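Local coordinates for alkaline phosphatase D (Bacillus subtilis, PDB 2YEQ), which hydrolyses phosphate esters as a secreted phosphodiesterase and alkaline phosphatase, using an active site that holds iron and calcium, at residues H129-E141 with R457-I469. Sequence-based numbering, arbitrary orientation.
Sequences HGYYTAYKHMAKE and RVMPFVTEPGAAI
H137, on helix 133-138, reaches into the loop that leaves strand 451-459 and lies flat against I469. Its CB meets I469 CD1 at 3.7 Å. A chi1 of -63°, CG anti to the carbonyl carbon, sends the ring toward the loop, and chi2 of -62° turns one face to I469, whose CB sits 3.6 Å above the ring plane, over the centre, in a CH-pi contact; CG2 of I469 spreads over CG and ND1. M459 SD lies at the ring edge, 3.9 Å from H137 CD2. At the tip, NE2 donates a nearly straight, in-plane hydrogen bond of 2.7 Å to A467 O, which fixes the rotation of the ring and implies that NE2 carries a proton.

One turn back, T133 CB rests against M459 SD and its CG2 against A467 O, while OG1 donates to a water that also bonds F461 O, E464 O and A467 N, tying the loop's inner polar atoms to the helix. Before the helix, Y131 N bonds V462 O (2.8 Å), and G130 packs its CA on that same carbonyl. P465 lies over one face of the Y131 ring, toward its rim.

At the far end, R457 approaches E141 side-on, NE and NH2 both gripping OE2; NE, at 2.9 Å, takes the syn lone pair, and the two flat groups stand 79° apart. Y442 and R444 of strand 440-448 also hold this carboxylate. The helix and the turn after it pack across strands of the large mixed sheet: M138 packs on strands 145-148 and 440-448, and E141, ending the turn, meets strands 440-448 and 451-459.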
# COMPACT_ATOMS: atom_id res chain seq x y z
N HIS A 129 3.90 -15.45 -5.95
CA HIS A 129 4.82 -15.83 -4.87
C HIS A 129 4.17 -16.56 -3.69
O HIS A 129 4.87 -17.21 -2.91
CB HIS A 129 5.58 -14.60 -4.37
CG HIS A 129 6.57 -14.09 -5.37
ND1 HIS A 129 7.55 -13.17 -5.06
CD2 HIS A 129 6.76 -14.41 -6.67
CE1 HIS A 129 8.27 -12.92 -6.14
NE2 HIS A 129 7.81 -13.67 -7.13
N GLY A 130 2.85 -16.48 -3.59
CA GLY A 130 2.16 -17.22 -2.55
C GLY A 130 0.68 -16.96 -2.54
O GLY A 130 0.18 -16.17 -3.34
N TYR A 131 0.02 -17.66 -1.63
CA TYR A 131 -1.40 -17.52 -1.36
C TYR A 131 -1.63 -16.34 -0.43
O TYR A 131 -0.74 -15.95 0.34
CB TYR A 131 -1.97 -18.88 -0.83
CG TYR A 131 -1.88 -19.90 -1.94
CD1 TYR A 131 -2.82 -19.93 -2.98
CD2 TYR A 131 -0.77 -20.73 -2.05
CE1 TYR A 131 -2.69 -20.81 -4.05
CE2 TYR A 131 -0.62 -21.59 -3.11
CZ TYR A 131 -1.59 -21.63 -4.11
OH TYR A 131 -1.40 -22.47 -5.17
N TYR A 132 -2.81 -15.76 -0.54
CA TYR A 132 -3.24 -14.60 0.22
C TYR A 132 -3.86 -14.94 1.60
O TYR A 132 -4.77 -14.28 2.10
CB TYR A 132 -4.21 -13.76 -0.62
CG TYR A 132 -3.59 -13.07 -1.86
CD1 TYR A 132 -2.20 -12.99 -2.06
CD2 TYR A 132 -4.42 -12.47 -2.80
CE1 TYR A 132 -1.67 -12.35 -3.20
CE2 TYR A 132 -3.90 -11.82 -3.92
CZ TYR A 132 -2.54 -11.77 -4.12
OH TYR A 132 -2.07 -11.11 -5.25
N THR A 133 -3.26 -15.91 2.26
CA THR A 133 -3.62 -16.25 3.64
C THR A 133 -3.60 -15.02 4.56
O THR A 133 -4.45 -14.89 5.45
CB THR A 133 -2.64 -17.28 4.16
OG1 THR A 133 -2.42 -18.25 3.14
CG2 THR A 133 -3.17 -17.96 5.47
N ALA A 134 -2.67 -14.09 4.33
CA ALA A 134 -2.64 -12.87 5.13
C ALA A 134 -3.98 -12.16 5.16
O ALA A 134 -4.39 -11.65 6.21
CB ALA A 134 -1.50 -11.88 4.68
N TYR A 135 -4.66 -12.10 4.01
CA TYR A 135 -5.93 -11.41 3.93
C TYR A 135 -7.09 -12.20 4.56
O TYR A 135 -8.06 -11.62 5.03
CB TYR A 135 -6.28 -11.04 2.49
CG TYR A 135 -5.52 -9.85 1.95
CD1 TYR A 135 -5.58 -8.63 2.60
CD2 TYR A 135 -4.76 -9.94 0.79
CE1 TYR A 135 -4.91 -7.52 2.12
CE2 TYR A 135 -4.07 -8.82 0.29
CZ TYR A 135 -4.15 -7.61 0.95
OH TYR A 135 -3.51 -6.48 0.52
N LYS A 136 -7.00 -13.52 4.55
CA LYS A 136 -7.95 -14.36 5.29
C LYS A 136 -7.90 -13.97 6.76
O LYS A 136 -8.93 -13.68 7.36
CB LYS A 136 -7.61 -15.84 5.15
CG LYS A 136 -8.71 -16.76 5.69
CD LYS A 136 -8.30 -18.21 5.55
CE LYS A 136 -9.43 -19.15 5.98
NZ LYS A 136 -10.41 -19.40 4.89
N HIS A 137 -6.69 -13.90 7.31
CA HIS A 137 -6.51 -13.43 8.69
C HIS A 137 -6.91 -11.98 8.91
O HIS A 137 -7.54 -11.65 9.93
CB HIS A 137 -5.07 -13.66 9.16
CG HIS A 137 -4.67 -15.10 9.22
ND1 HIS A 137 -5.30 -16.02 10.04
CD2 HIS A 137 -3.73 -15.80 8.54
CE1 HIS A 137 -4.74 -17.20 9.89
NE2 HIS A 137 -3.78 -17.10 8.98
N MET A 138 -6.58 -11.09 7.97
CA MET A 138 -6.90 -9.70 8.16
C MET A 138 -8.40 -9.49 8.24
O MET A 138 -8.86 -8.64 9.00
CB MET A 138 -6.34 -8.83 7.03
CG MET A 138 -6.42 -7.36 7.30
SD MET A 138 -5.99 -6.33 5.87
CE MET A 138 -4.27 -6.75 5.79
N ALA A 139 -9.15 -10.24 7.43
CA ALA A 139 -10.61 -10.10 7.36
C ALA A 139 -11.28 -10.43 8.71
O ALA A 139 -12.42 -10.08 8.91
CB ALA A 139 -11.18 -10.99 6.26
N LYS A 140 -10.58 -11.12 9.59
CA LYS A 140 -11.10 -11.44 10.94
C LYS A 140 -10.70 -10.41 12.01
O LYS A 140 -11.12 -10.53 13.16
CB LYS A 140 -10.61 -12.83 11.35
CG LYS A 140 -11.14 -13.95 10.44
CD LYS A 140 -10.36 -15.23 10.64
CE LYS A 140 -11.17 -16.48 10.28
NZ LYS A 140 -10.27 -17.64 10.00
N GLU A 141 -9.92 -9.39 11.63
CA GLU A 141 -9.46 -8.38 12.57
C GLU A 141 -10.57 -7.40 12.81
O GLU A 141 -11.45 -7.23 11.97
CB GLU A 141 -8.22 -7.59 12.04
CG GLU A 141 -6.97 -8.42 11.74
CD GLU A 141 -6.05 -8.64 12.93
OE1 GLU A 141 -6.43 -8.27 14.08
OE2 GLU A 141 -4.95 -9.17 12.73
N ARG A 457 2.05 -8.77 12.30
CA ARG A 457 1.25 -9.98 12.20
C ARG A 457 1.75 -10.83 11.06
O ARG A 457 1.58 -10.45 9.90
CB ARG A 457 -0.21 -9.60 11.96
CG ARG A 457 -0.75 -8.54 12.90
CD ARG A 457 -1.21 -9.16 14.24
NE ARG A 457 -2.47 -9.88 14.08
CZ ARG A 457 -2.80 -11.03 14.67
NH1 ARG A 457 -1.98 -11.67 15.49
NH2 ARG A 457 -4.00 -11.56 14.43
N VAL A 458 2.38 -11.96 11.36
CA VAL A 458 3.08 -12.73 10.35
C VAL A 458 2.78 -14.23 10.35
O VAL A 458 2.15 -14.76 11.27
CB VAL A 458 4.61 -12.49 10.49
CG1 VAL A 458 4.90 -10.99 10.53
CG2 VAL A 458 5.15 -13.16 11.75
N MET A 459 3.20 -14.90 9.28
CA MET A 459 2.96 -16.31 9.05
C MET A 459 4.26 -16.98 8.67
O MET A 459 5.12 -16.35 8.05
CB MET A 459 1.96 -16.51 7.90
CG MET A 459 0.63 -15.84 8.09
SD MET A 459 -0.38 -15.78 6.57
CE MET A 459 0.70 -14.78 5.50
N PRO A 460 4.41 -18.28 8.98
CA PRO A 460 5.62 -18.98 8.60
C PRO A 460 5.79 -19.22 7.09
O PRO A 460 6.92 -19.40 6.64
CB PRO A 460 5.48 -20.32 9.33
CG PRO A 460 4.03 -20.46 9.62
CD PRO A 460 3.58 -19.09 9.90
N PHE A 461 4.70 -19.25 6.32
CA PHE A 461 4.78 -19.60 4.89
C PHE A 461 3.56 -19.10 4.13
O PHE A 461 2.52 -18.84 4.72
CB PHE A 461 4.97 -21.12 4.67
CG PHE A 461 3.86 -21.98 5.27
CD1 PHE A 461 2.65 -22.15 4.60
CD2 PHE A 461 4.02 -22.59 6.51
CE1 PHE A 461 1.61 -22.92 5.14
CE2 PHE A 461 2.98 -23.36 7.07
CZ PHE A 461 1.77 -23.53 6.38
N VAL A 462 3.73 -18.93 2.82
CA VAL A 462 2.65 -18.55 1.90
C VAL A 462 2.63 -19.47 0.65
O VAL A 462 1.72 -19.36 -0.17
CB VAL A 462 2.75 -17.05 1.45
CG1 VAL A 462 2.55 -16.12 2.61
CG2 VAL A 462 4.08 -16.74 0.75
N THR A 463 3.59 -20.38 0.52
CA THR A 463 3.68 -21.25 -0.65
C THR A 463 2.62 -22.37 -0.61
O THR A 463 2.37 -23.01 -1.63
CB THR A 463 5.10 -21.88 -0.79
OG1 THR A 463 5.52 -22.46 0.46
CG2 THR A 463 6.12 -20.85 -1.23
N GLU A 464 2.05 -22.60 0.57
CA GLU A 464 0.87 -23.45 0.76
C GLU A 464 -0.19 -22.61 1.45
O GLU A 464 0.14 -21.73 2.24
CB GLU A 464 1.17 -24.65 1.66
CG GLU A 464 2.38 -25.47 1.28
CD GLU A 464 2.26 -26.13 -0.09
OE1 GLU A 464 1.13 -26.38 -0.56
OE2 GLU A 464 3.31 -26.40 -0.70
N PRO A 465 -1.46 -22.82 1.12
CA PRO A 465 -2.53 -22.17 1.86
C PRO A 465 -2.54 -22.62 3.33
O PRO A 465 -2.00 -23.68 3.65
CB PRO A 465 -3.80 -22.65 1.16
CG PRO A 465 -3.38 -23.36 -0.03
CD PRO A 465 -1.98 -23.80 0.16
N GLY A 466 -3.11 -21.79 4.19
CA GLY A 466 -3.50 -22.21 5.55
C GLY A 466 -2.52 -22.02 6.70
O GLY A 466 -2.72 -22.61 7.77
N ALA A 467 -1.48 -21.21 6.52
CA ALA A 467 -0.61 -20.84 7.64
C ALA A 467 -1.37 -20.08 8.72
O ALA A 467 -2.24 -19.27 8.45
CB ALA A 467 0.61 -20.00 7.17
N ALA A 468 -0.99 -20.34 9.97
CA ALA A 468 -1.51 -19.62 11.12
C ALA A 468 -0.81 -18.25 11.19
O ALA A 468 0.30 -18.11 10.72
CB ALA A 468 -1.24 -20.44 12.42
N ILE A 469 -1.47 -17.25 11.77
CA ILE A 469 -0.88 -15.93 11.96
C ILE A 469 -0.55 -15.71 13.45
O ILE A 469 -1.25 -16.24 14.32
CB ILE A 469 -1.79 -14.83 11.42
CG1 ILE A 469 -0.99 -13.54 11.16
CG2 ILE A 469 -2.97 -14.57 12.37
CD1 ILE A 469 -1.65 -12.62 10.14
O HOH W 1 -0.26 -19.76 4.08
O HOH W 2 -4.67 -19.22 2.44
O HOH W 3 -6.53 -12.39 12.48